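Local atomic coordinates of Exo-1,5-alpha-L-arabinofuranobiosidase (Gibberella zeae, PDB entry 2YDT), a protein that probably hydrolyses alpha-1,5-linked L-arabinan from the chain end, releasing arabinobiose units, and here holds an arabinofuranosylated iminosugar inhibitor. Residues S171-N176 with Y207-M212; Q181-Q186 with Y223-E228; T201-Y206 with Y246-K251; N234-A237 with Y241-P244. All blocks are in the same frame, centred on the assembly; numbering follows the deposited sequence. Where two conformers were deposited one is given.

Contact 1. Residues S171-N176 with Y207-M212; sequences SDQRDN and YARPGM. With EDG (1,4-dideoxy-1,4-imino-L-arabinitol), chain B.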
# COMPACT_ATOMS: atom_id res chain seq x y z
N SER A 171 3.86 -1.35 -9.76
CA SER A 171 3.73 -2.58 -10.55
C SER A 171 3.57 -2.22 -12.02
O SER A 171 2.81 -1.31 -12.36
CB SER A 171 2.50 -3.38 -10.10
OG SER A 171 2.51 -3.60 -8.68
N ASP A 172 4.25 -2.95 -12.92
CA ASP A 172 4.42 -2.51 -14.32
C ASP A 172 4.29 -3.69 -15.24
O ASP A 172 5.15 -4.62 -15.21
CB ASP A 172 5.77 -1.86 -14.44
CG ASP A 172 6.03 -1.16 -15.77
OD1 ASP A 172 5.15 -1.20 -16.65
OD2 ASP A 172 7.11 -0.53 -15.87
N GLN A 173 3.29 -3.64 -16.12
CA GLN A 173 3.10 -4.67 -17.15
C GLN A 173 3.57 -4.23 -18.53
O GLN A 173 3.34 -4.95 -19.49
CB GLN A 173 1.60 -5.11 -17.26
CG GLN A 173 1.08 -5.79 -16.00
CD GLN A 173 -0.27 -6.50 -16.13
OE1 GLN A 173 -1.05 -6.46 -15.17
NE2 GLN A 173 -0.54 -7.18 -17.28
N ARG A 174 4.27 -3.12 -18.64
CA ARG A 174 4.61 -2.56 -19.97
C ARG A 174 5.72 -3.34 -20.70
O ARG A 174 5.83 -3.20 -21.92
CB ARG A 174 4.96 -1.08 -19.85
CG ARG A 174 3.74 -0.22 -19.50
CD ARG A 174 4.10 1.22 -19.15
NE ARG A 174 5.01 1.27 -18.02
CZ ARG A 174 5.48 2.38 -17.45
NH1 ARG A 174 5.06 3.60 -17.81
NH2 ARG A 174 6.37 2.27 -16.47
N ASP A 175 6.51 -4.15 -19.98
CA ASP A 175 7.54 -5.01 -20.62
C ASP A 175 6.85 -6.34 -20.97
O ASP A 175 7.19 -7.41 -20.47
CB ASP A 175 8.70 -5.16 -19.60
CG ASP A 175 9.98 -5.68 -20.18
OD1 ASP A 175 10.93 -5.81 -19.34
OD2 ASP A 175 10.07 -5.92 -21.41
N ASN A 176 5.81 -6.24 -21.78
CA ASN A 176 4.78 -7.27 -21.92
C ASN A 176 5.18 -8.46 -22.76
O ASN A 176 4.42 -9.43 -22.80
CB ASN A 176 3.44 -6.71 -22.39
CG ASN A 176 3.51 -6.09 -23.79
OD1 ASN A 176 4.55 -5.58 -24.19
ND2 ASN A 176 2.42 -6.18 -24.55
N TYR A 207 5.57 -15.86 -16.97
CA TYR A 207 4.27 -15.84 -16.32
C TYR A 207 4.29 -15.40 -14.85
O TYR A 207 3.25 -15.22 -14.26
CB TYR A 207 3.58 -17.20 -16.49
CG TYR A 207 3.16 -17.36 -17.93
CD1 TYR A 207 2.11 -16.60 -18.45
CD2 TYR A 207 3.84 -18.21 -18.78
CE1 TYR A 207 1.74 -16.70 -19.75
CE2 TYR A 207 3.47 -18.32 -20.10
CZ TYR A 207 2.42 -17.57 -20.57
OH TYR A 207 2.06 -17.68 -21.90
N ALA A 208 5.49 -15.21 -14.27
CA ALA A 208 5.60 -14.68 -12.92
C ALA A 208 5.06 -13.25 -12.89
O ALA A 208 5.22 -12.50 -13.83
CB ALA A 208 7.04 -14.68 -12.42
N ARG A 209 4.43 -12.91 -11.78
CA ARG A 209 3.78 -11.59 -11.57
C ARG A 209 4.08 -11.11 -10.16
O ARG A 209 3.21 -11.05 -9.29
CB ARG A 209 2.28 -11.64 -11.84
CG ARG A 209 1.92 -11.90 -13.28
CD ARG A 209 0.42 -12.14 -13.43
NE ARG A 209 -0.31 -10.93 -13.10
CZ ARG A 209 -0.42 -9.86 -13.89
NH1 ARG A 209 0.02 -9.85 -15.14
NH2 ARG A 209 -1.03 -8.79 -13.41
N PRO A 210 5.35 -10.70 -9.90
CA PRO A 210 5.61 -9.96 -8.67
C PRO A 210 4.81 -8.67 -8.71
O PRO A 210 4.70 -8.07 -9.77
CB PRO A 210 7.13 -9.67 -8.74
CG PRO A 210 7.40 -9.63 -10.23
CD PRO A 210 6.51 -10.71 -10.81
N GLY A 211 4.23 -8.31 -7.58
CA GLY A 211 3.30 -7.18 -7.51
C GLY A 211 3.16 -6.61 -6.11
O GLY A 211 3.50 -7.23 -5.09
N MET A 212 2.62 -5.40 -6.06
CA MET A 212 2.10 -4.76 -4.82
C MET A 212 3.25 -4.40 -3.82
O MET A 212 3.35 -4.94 -2.70
CB MET A 212 1.02 -5.64 -4.17
CG MET A 212 0.01 -6.12 -5.20
SD MET A 212 -1.53 -6.75 -4.53
CE MET A 212 -2.31 -5.19 -4.03
O2' EDG B . 0.21 -6.39 -8.68
C2' EDG B . -0.94 -7.10 -9.21
C1' EDG B . -1.87 -7.48 -8.08
N4' EDG B . -3.08 -6.68 -8.28
C3' EDG B . -1.77 -6.25 -10.19
O3' EDG B . -1.64 -6.65 -11.57
C4' EDG B . -3.22 -6.46 -9.72
C5' EDG B . -4.18 -5.36 -10.05
O5' EDG B . -5.49 -5.84 -9.79

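Contact 2. Residues Q181-Q186 with Y223-E228; sequences QKLVHQ and YIYVYE. With EDG (1,4-dideoxy-1,4-imino-L-arabinitol), chain B.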
# COMPACT_ATOMS: atom_id res chain seq x y z
N GLN A 181 4.25 -9.34 -15.40
CA GLN A 181 4.37 -8.11 -14.63
C GLN A 181 5.76 -8.09 -13.99
O GLN A 181 6.34 -9.16 -13.71
CB GLN A 181 3.31 -8.00 -13.54
CG GLN A 181 3.19 -6.61 -12.90
CD GLN A 181 2.00 -6.49 -11.97
OE1 GLN A 181 0.93 -6.08 -12.38
NE2 GLN A 181 2.16 -6.94 -10.71
N LYS A 182 6.28 -6.89 -13.76
CA LYS A 182 7.49 -6.69 -12.97
C LYS A 182 7.25 -5.50 -12.03
O LYS A 182 6.21 -4.85 -12.10
CB LYS A 182 8.72 -6.50 -13.87
CG LYS A 182 8.67 -5.24 -14.73
CD LYS A 182 9.95 -5.06 -15.58
CE LYS A 182 9.98 -3.78 -16.35
NZ LYS A 182 11.28 -3.75 -17.19
N LEU A 183 8.21 -5.23 -11.16
CA LEU A 183 8.16 -4.18 -10.15
C LEU A 183 9.25 -3.18 -10.46
O LEU A 183 10.39 -3.56 -10.78
CB LEU A 183 8.36 -4.77 -8.74
CG LEU A 183 7.20 -5.62 -8.29
CD1 LEU A 183 7.52 -6.38 -7.02
CD2 LEU A 183 5.95 -4.72 -8.07
N VAL A 184 8.89 -1.90 -10.42
CA VAL A 184 9.75 -0.80 -10.87
C VAL A 184 9.57 0.42 -10.01
O VAL A 184 8.64 0.49 -9.21
CB VAL A 184 9.46 -0.39 -12.33
CG1 VAL A 184 9.49 -1.56 -13.31
CG2 VAL A 184 8.10 0.31 -12.46
N HIS A 185 10.46 1.41 -10.18
CA HIS A 185 10.29 2.71 -9.53
C HIS A 185 10.75 3.84 -10.42
O HIS A 185 11.48 3.63 -11.40
CB HIS A 185 10.98 2.79 -8.17
CG HIS A 185 12.47 2.96 -8.22
ND1 HIS A 185 13.36 1.92 -8.03
CD2 HIS A 185 13.23 4.07 -8.39
CE1 HIS A 185 14.60 2.38 -8.11
NE2 HIS A 185 14.55 3.68 -8.35
N GLN A 186 10.29 5.04 -10.07
CA GLN A 186 10.85 6.26 -10.60
C GLN A 186 11.12 7.19 -9.43
O GLN A 186 10.49 7.08 -8.38
CB GLN A 186 9.91 6.92 -11.62
CG GLN A 186 9.76 6.12 -12.92
CD GLN A 186 8.74 6.70 -13.86
OE1 GLN A 186 7.63 6.19 -14.00
NE2 GLN A 186 9.11 7.81 -14.51
N TYR A 223 16.72 -1.26 4.37
CA TYR A 223 15.32 -1.16 4.02
C TYR A 223 14.80 -2.52 3.66
O TYR A 223 15.55 -3.32 3.07
CB TYR A 223 15.12 -0.25 2.81
CG TYR A 223 15.41 1.19 3.09
CD1 TYR A 223 14.39 2.09 3.40
CD2 TYR A 223 16.71 1.64 3.07
CE1 TYR A 223 14.66 3.43 3.62
CE2 TYR A 223 17.00 2.99 3.32
CZ TYR A 223 15.99 3.86 3.62
OH TYR A 223 16.30 5.17 3.86
N ILE A 224 13.55 -2.80 4.04
CA ILE A 224 12.87 -4.03 3.63
C ILE A 224 11.81 -3.71 2.58
O ILE A 224 10.98 -2.83 2.78
CB ILE A 224 12.29 -4.80 4.84
CG1 ILE A 224 11.74 -6.16 4.39
CG2 ILE A 224 11.25 -3.93 5.62
CD1 ILE A 224 11.24 -7.07 5.55
N TYR A 225 11.89 -4.45 1.48
CA TYR A 225 10.99 -4.35 0.33
C TYR A 225 10.14 -5.60 0.30
O TYR A 225 10.68 -6.70 0.16
CB TYR A 225 11.86 -4.29 -0.92
CG TYR A 225 11.16 -4.17 -2.27
CD1 TYR A 225 10.70 -2.94 -2.68
CD2 TYR A 225 11.01 -5.25 -3.09
CE1 TYR A 225 10.07 -2.80 -3.93
CE2 TYR A 225 10.41 -5.14 -4.36
CZ TYR A 225 9.94 -3.89 -4.75
OH TYR A 225 9.34 -3.79 -5.99
N VAL A 226 8.81 -5.43 0.33
CA VAL A 226 7.88 -6.53 0.44
C VAL A 226 6.93 -6.53 -0.75
O VAL A 226 6.53 -5.45 -1.25
CB VAL A 226 7.11 -6.45 1.79
CG1 VAL A 226 6.06 -7.57 1.91
CG2 VAL A 226 8.14 -6.54 2.98
N TYR A 227 6.59 -7.73 -1.22
CA TYR A 227 5.74 -7.89 -2.38
C TYR A 227 5.08 -9.23 -2.41
O TYR A 227 5.52 -10.14 -1.70
CB TYR A 227 6.49 -7.67 -3.70
CG TYR A 227 7.72 -8.53 -3.93
CD1 TYR A 227 7.68 -9.64 -4.75
CD2 TYR A 227 8.90 -8.24 -3.30
CE1 TYR A 227 8.84 -10.44 -4.94
CE2 TYR A 227 10.03 -9.04 -3.48
CZ TYR A 227 10.00 -10.10 -4.33
OH TYR A 227 11.13 -10.87 -4.52
N GLU A 228 4.03 -9.35 -3.22
CA GLU A 228 3.49 -10.71 -3.52
C GLU A 228 4.19 -11.24 -4.77
O GLU A 228 4.29 -10.56 -5.81
CB GLU A 228 1.96 -10.69 -3.66
CG GLU A 228 1.43 -9.96 -4.90
CD GLU A 228 -0.10 -10.14 -5.13
OE1 GLU A 228 -0.80 -10.59 -4.18
OE2 GLU A 228 -0.59 -9.84 -6.24
O2' EDG B . 0.21 -6.39 -8.68
C2' EDG B . -0.94 -7.10 -9.21
C1' EDG B . -1.87 -7.48 -8.08
N4' EDG B . -3.08 -6.68 -8.28
C3' EDG B . -1.77 -6.25 -10.19
O3' EDG B . -1.64 -6.65 -11.57
C4' EDG B . -3.22 -6.46 -9.72
C5' EDG B . -4.18 -5.36 -10.05
O5' EDG B . -5.49 -5.84 -9.79
O HOH W 1 8.54 -1.49 -7.06

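Contact 3. Residues T201-Y206 with Y246-K251; sequences TKYANY and YYRLSK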
# COMPACT_ATOMS: atom_id res chain seq x y z
N THR A 201 12.39 -5.59 -9.20
CA THR A 201 12.24 -7.03 -9.03
C THR A 201 11.57 -7.55 -10.29
O THR A 201 10.56 -7.02 -10.74
CB THR A 201 11.40 -7.40 -7.76
OG1 THR A 201 12.23 -7.38 -6.60
CG2 THR A 201 10.77 -8.79 -7.88
N LYS A 202 12.17 -8.57 -10.89
CA LYS A 202 11.63 -9.20 -12.08
C LYS A 202 12.14 -10.63 -12.16
O LYS A 202 13.19 -10.95 -11.63
CB LYS A 202 12.01 -8.46 -13.35
CG LYS A 202 13.48 -8.38 -13.65
CD LYS A 202 13.74 -7.35 -14.74
CE LYS A 202 15.21 -7.21 -15.05
NZ LYS A 202 15.39 -6.14 -16.06
N TYR A 203 11.38 -11.48 -12.83
CA TYR A 203 11.65 -12.91 -12.90
C TYR A 203 11.66 -13.41 -14.35
O TYR A 203 10.86 -13.04 -15.15
CB TYR A 203 10.63 -13.67 -12.05
CG TYR A 203 10.86 -13.45 -10.58
CD1 TYR A 203 11.84 -14.14 -9.88
CD2 TYR A 203 10.15 -12.48 -9.87
CE1 TYR A 203 12.07 -13.92 -8.56
CE2 TYR A 203 10.39 -12.24 -8.55
CZ TYR A 203 11.35 -12.97 -7.86
OH TYR A 203 11.63 -12.73 -6.54
N ALA A 204 12.63 -14.27 -14.65
CA ALA A 204 12.84 -14.85 -15.97
C ALA A 204 11.66 -15.65 -16.52
O ALA A 204 11.43 -15.66 -17.75
CB ALA A 204 14.10 -15.77 -15.92
N ASN A 205 10.92 -16.30 -15.63
CA ASN A 205 9.67 -16.95 -16.02
C ASN A 205 8.65 -15.88 -16.42
O ASN A 205 8.23 -15.08 -15.56
CB ASN A 205 9.12 -17.84 -14.91
CG ASN A 205 7.88 -18.62 -15.34
OD1 ASN A 205 6.96 -18.07 -15.94
ND2 ASN A 205 7.83 -19.91 -15.02
N TYR A 206 8.25 -15.88 -17.69
CA TYR A 206 7.37 -14.85 -18.25
C TYR A 206 6.12 -14.73 -17.39
O TYR A 206 5.60 -13.62 -17.18
CB TYR A 206 6.94 -15.17 -19.68
CG TYR A 206 5.95 -14.18 -20.17
CD1 TYR A 206 6.37 -12.95 -20.65
CD2 TYR A 206 4.59 -14.43 -20.10
CE1 TYR A 206 5.45 -11.99 -21.03
CE2 TYR A 206 3.70 -13.51 -20.53
CZ TYR A 206 4.11 -12.29 -20.97
OH TYR A 206 3.18 -11.35 -21.36
N TYR A 246 7.01 -12.33 -0.39
CA TYR A 246 8.48 -12.34 -0.42
C TYR A 246 8.99 -10.96 -0.05
O TYR A 246 8.27 -9.95 -0.08
CB TYR A 246 9.02 -12.74 -1.80
CG TYR A 246 9.18 -14.22 -2.05
CD1 TYR A 246 8.10 -15.08 -2.01
CD2 TYR A 246 10.45 -14.76 -2.36
CE1 TYR A 246 8.26 -16.46 -2.26
CE2 TYR A 246 10.60 -16.12 -2.60
CZ TYR A 246 9.50 -16.95 -2.57
OH TYR A 246 9.65 -18.31 -2.84
N TYR A 247 10.27 -10.90 0.31
CA TYR A 247 10.93 -9.64 0.62
C TYR A 247 12.41 -9.66 0.25
O TYR A 247 13.01 -10.71 0.03
CB TYR A 247 10.74 -9.27 2.09
CG TYR A 247 11.43 -10.17 3.10
CD1 TYR A 247 12.71 -9.87 3.59
CD2 TYR A 247 10.82 -11.35 3.49
CE1 TYR A 247 13.31 -10.71 4.56
CE2 TYR A 247 11.41 -12.19 4.40
CZ TYR A 247 12.66 -11.86 4.91
OH TYR A 247 13.20 -12.71 5.83
N ARG A 248 12.96 -8.47 0.15
CA ARG A 248 14.37 -8.22 -0.10
C ARG A 248 14.88 -7.17 0.87
O ARG A 248 14.12 -6.30 1.33
CB ARG A 248 14.59 -7.77 -1.54
CG ARG A 248 14.20 -8.83 -2.57
CD ARG A 248 14.35 -8.39 -3.97
NE ARG A 248 13.87 -9.41 -4.91
CZ ARG A 248 14.33 -9.58 -6.14
NH1 ARG A 248 15.27 -8.79 -6.62
NH2 ARG A 248 13.85 -10.54 -6.93
N LEU A 249 16.18 -7.20 1.16
CA LEU A 249 16.82 -6.23 2.05
C LEU A 249 17.94 -5.47 1.33
O LEU A 249 18.72 -6.08 0.57
CB LEU A 249 17.41 -6.95 3.27
CG LEU A 249 16.42 -7.75 4.08
CD1 LEU A 249 17.10 -8.78 4.99
CD2 LEU A 249 15.54 -6.81 4.89
N SER A 250 18.03 -4.17 1.56
CA SER A 250 19.03 -3.35 0.89
C SER A 250 19.34 -2.07 1.66
O SER A 250 18.45 -1.42 2.17
CB SER A 250 18.60 -2.99 -0.54
OG SER A 250 19.66 -2.35 -1.26
N LYS A 251 20.62 -1.70 1.69
CA LYS A 251 21.02 -0.42 2.20
C LYS A 251 20.54 0.74 1.34
O LYS A 251 20.13 1.79 1.86
CB LYS A 251 22.54 -0.39 2.31
CG LYS A 251 22.99 0.06 3.62
CD LYS A 251 22.82 -1.08 4.64
CE LYS A 251 24.01 -1.20 5.64
NZ LYS A 251 23.69 -1.87 7.01
O HOH W 2 14.85 -10.09 -9.58

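Contact 4. Residues N234-A237 with Y241-P244; sequences NPPA and YWFP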
# COMPACT_ATOMS: atom_id res chain seq x y z
N ASN A 234 6.35 -23.57 -5.33
CA ASN A 234 5.66 -24.42 -4.36
C ASN A 234 4.24 -24.00 -4.01
O ASN A 234 3.94 -23.84 -2.84
CB ASN A 234 6.46 -24.55 -3.08
CG ASN A 234 7.89 -24.94 -3.33
OD1 ASN A 234 8.82 -24.30 -2.82
ND2 ASN A 234 8.07 -25.99 -4.11
N PRO A 235 3.36 -23.87 -5.02
CA PRO A 235 1.96 -23.58 -4.74
C PRO A 235 1.39 -24.72 -3.92
O PRO A 235 1.76 -25.87 -4.17
CB PRO A 235 1.30 -23.50 -6.12
CG PRO A 235 2.27 -24.11 -7.07
CD PRO A 235 3.63 -23.99 -6.46
N PRO A 236 0.51 -24.42 -2.96
CA PRO A 236 -0.03 -25.49 -2.13
C PRO A 236 -0.94 -26.45 -2.90
O PRO A 236 -1.28 -26.22 -4.06
CB PRO A 236 -0.80 -24.74 -1.04
CG PRO A 236 -1.11 -23.42 -1.62
CD PRO A 236 -0.01 -23.10 -2.58
N ALA A 237 -1.29 -27.54 -2.25
CA ALA A 237 -2.04 -28.60 -2.90
C ALA A 237 -3.33 -28.09 -3.50
O ALA A 237 -4.07 -27.34 -2.86
CB ALA A 237 -2.32 -29.75 -1.89
N TYR A 241 -0.76 -22.05 -9.13
CA TYR A 241 -0.23 -20.65 -9.18
C TYR A 241 -0.66 -19.93 -7.88
O TYR A 241 -1.84 -19.96 -7.51
CB TYR A 241 -0.78 -19.93 -10.42
CG TYR A 241 -0.08 -18.63 -10.80
CD1 TYR A 241 0.85 -18.59 -11.82
CD2 TYR A 241 -0.33 -17.45 -10.12
CE1 TYR A 241 1.51 -17.41 -12.17
CE2 TYR A 241 0.32 -16.28 -10.45
CZ TYR A 241 1.21 -16.26 -11.49
OH TYR A 241 1.87 -15.10 -11.83
N TRP A 242 0.28 -19.30 -7.17
CA TRP A 242 -0.08 -18.56 -5.99
C TRP A 242 0.79 -17.31 -5.82
O TRP A 242 1.64 -17.03 -6.69
CB TRP A 242 -0.06 -19.44 -4.72
CG TRP A 242 1.27 -19.86 -4.20
CD1 TRP A 242 2.36 -20.22 -4.93
CD2 TRP A 242 1.65 -19.99 -2.83
NE1 TRP A 242 3.39 -20.53 -4.11
CE2 TRP A 242 2.98 -20.45 -2.81
CE3 TRP A 242 1.00 -19.75 -1.63
CZ2 TRP A 242 3.68 -20.66 -1.63
CZ3 TRP A 242 1.67 -20.00 -0.46
CH2 TRP A 242 3.02 -20.45 -0.47
N PHE A 243 0.52 -16.56 -4.77
CA PHE A 243 1.10 -15.23 -4.54
C PHE A 243 1.76 -15.12 -3.16
O PHE A 243 1.46 -14.23 -2.36
CB PHE A 243 -0.02 -14.16 -4.70
CG PHE A 243 -0.64 -14.10 -6.09
CD1 PHE A 243 -0.21 -13.19 -7.04
CD2 PHE A 243 -1.67 -14.97 -6.44
CE1 PHE A 243 -0.80 -13.17 -8.32
CE2 PHE A 243 -2.24 -14.93 -7.69
CZ PHE A 243 -1.82 -14.02 -8.62
N PRO A 244 2.75 -15.98 -2.86
CA PRO A 244 3.39 -15.91 -1.56
C PRO A 244 4.11 -14.58 -1.28
O PRO A 244 4.61 -13.94 -2.20
CB PRO A 244 4.40 -17.07 -1.62
CG PRO A 244 4.71 -17.21 -3.04
CD PRO A 244 3.39 -16.96 -3.75

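Contact 1. Residues S171-N176 with Y207-M212
Ser-171 and Met-212 join two blades of the beta-propeller in the wall of the iminosugar pocket. With Ser-171 OG beside its own backbone N (chi1 -52°), the hydroxyl reaches across and accepts Met-212 N at 3.2 Å in an almost straight bond, N-H...O 175°. The same oxygen is hydrogen-bonded to Glu-156, also of the pocket. Gly-211 has no side chain, and its CA lies 3.4 Å from O2' of the ligand.

Asp-172 turns away from the other segment and shapes the chain around Gln-173: its OD1 takes Arg-174 N, closing an Asx turn, while Arg-174 grips the carboxylate side-on, NE on OD1 at 2.8 Å and NH2 on OD2.

Gln-173 then swings its amide in toward Arg-209. Its OE1 accepts Arg-209 NH2 at 2.9 Å; the donor stands well above the carbonyl plane, while the oxygen lies in the guanidinium plane, and the two flat groups are 78° apart. Trp-155 NE1 also bonds to OE1, and Gln-173 NE2 is spent on Asn-148 O. Arg-209 NH1 goes to Ser-180 OG.

Ligand O3' sits 2.9 Å from Arg-209 NH2, near the guanidinium plane like Gln-173 OE1. Gln-173, itself part of the pocket wall, thus also holds the guanidinium: together with Ser-180 on NH1 it limits the rotation of the group, an arrangement that would place a positive edge beside the inhibitor hydroxyl.

Contact 2. Residues Q181-Q186 with Y223-E228
Just behind the iminosugar pocket, where two neighbouring blades face each other, Leu-183 pushes its side chain between Tyr-225 and Tyr-227. The approach is tightest at the phenol oxygen: Leu-183 CB comes to 3.1 Å from Tyr-225 OH. Farther out, methyl CD1 packs 4.1 Å from Tyr-225 CE2 and 3.7 Å from Tyr-227 CB, so one branch of the leucine serves both tyrosines. Tyr-225 can reach this far because its ring is anti to the backbone N (chi1 -179°). Water 1, lying in the plane of that ring at its edge, is 2.7 Å from Tyr-225 OH and also bonded to Val-184 O.

In the propeller, strand 182-188 is the third of its blade and strand 223-230 the second of the next, so the blades meet here through side chains and a water. Toward the pocket the chemistry turns polar. Just before the first strand, Gln-181 OE1 accepts O3' of the ligand at 2.8 Å, while Gln-181 NE2 donates to O2' at 2.9 Å, so one amide spans both ring hydroxyls; NE2 is bonded to Pro-210 O as well. From the other strand, Glu-228 OE2 approaches ligand C1' to 3.3 Å.

Contact 3. Residues T201-Y206 with Y246-K251
Arg-248 brings the edge of its guanidinium to Tyr-203 and one face to Thr-201. NH2 donates to Tyr-203 OH at 3.1 Å with an N-H...O angle of 161°, and the phenol oxygen lies in the guanidinium plane. The tyrosine ring stands almost perpendicular to that plane, 88° away. Thr-201 comes over a face instead: OG1 rests above the centre of the group, 3.1 Å from Arg-248 CZ. It is just as near NE, but the angle is too poor for a hydrogen bond. At the edge, water 2 accepts from Arg-248 NH2 at 2.9 Å and donates to Lys-202 O at 2.8 Å, tying the charged group to the backbone of 201-206.

The arginine gets there on a chain extended from CG to NE, straight off strand 245-250 and across to the loop that follows strand 198-201 in the preceding blade of the propeller. A second set of partners holds the head: NE bonds to Tyr-227 OH and NH1 to Phe-256 O. Tyr-203 OH, which receives NH2, has further partners in His-261 ND1 and Tyr-227 OH.

Two phenol oxygens, one carbonyl and a water thus meet the N-H groups of a buried cation, while a threonine oxygen covers one face. These dipoles would be expected to stabilise the positive charge without a carboxylate among the partners named.

Contact 4. Residues N234-A237 with Y241-P244
Trp-242 lies against the consecutive prolines Pro-235 and Pro-236 within the long loop that joins strands 223-230 and 245-250, the second and third strands of one propeller blade. The loop doubles back here, and the contact is a pair of CH-pi interactions of proline carbons over one indole face.

From CB, which points toward the other segment, the side chain of Trp-242 continues to CG, turned between the backbone N and the carbonyl carbon (chi1 72°), which brings one face of the ring under the prolines. CD1, next to CG in the five-membered ring, packs against Pro-235 CB at 3.6 Å. Over that ring sits Pro-235 CA, 3.5 Å from the centroid and 19° off the normal. The next atom, NE1, lies under the same proline and spends its hydrogen on Pro-233 O.

On the other branch CD2 meets Pro-236 CD at 3.5 Å. That methylene, next to the proline nitrogen and so somewhat polarised, lies 3.8 Å from the centroid of the six-membered ring, 25° off its normal, and CE3 shares it. At the far side of the benzene ring CZ2 comes to 3.4 Å from Asn-234 O, which approaches aslant.

Tyr-241, one residue earlier, adds its backbone: its N is 3.9 Å from Pro-235 CB, while its OH bonds to Tyr-207 O. Although the contact sits at the surface, the opposite face of the indole is also covered: there Pro-244 CD lies 3.6 Å from Trp-242 NE1.

How the contacts relate
Contacts 1, 2 and 3 are buried and join the same two propeller blades, the one running from strand 154-162 to strand 198-201 and the one from strand 209-217 to strand 262-263; contact 4 lies at the surface, within one loop of the second blade. Contacts 1 and 2 both reach the iminosugar, the first chiefly through its arginine, with Gly-211 and Met-212 alongside, the second with a polar end beside a leucine-tyrosine core. Contact 3, away from the sugar, buries an arginine among neutral oxygens; it shares a blade edge with contact 2 through the adjacent strands 223-230 and 245-250. Contact 4 relies on proline-indole packing, and its Phe-243 touches Glu-228 of contact 2.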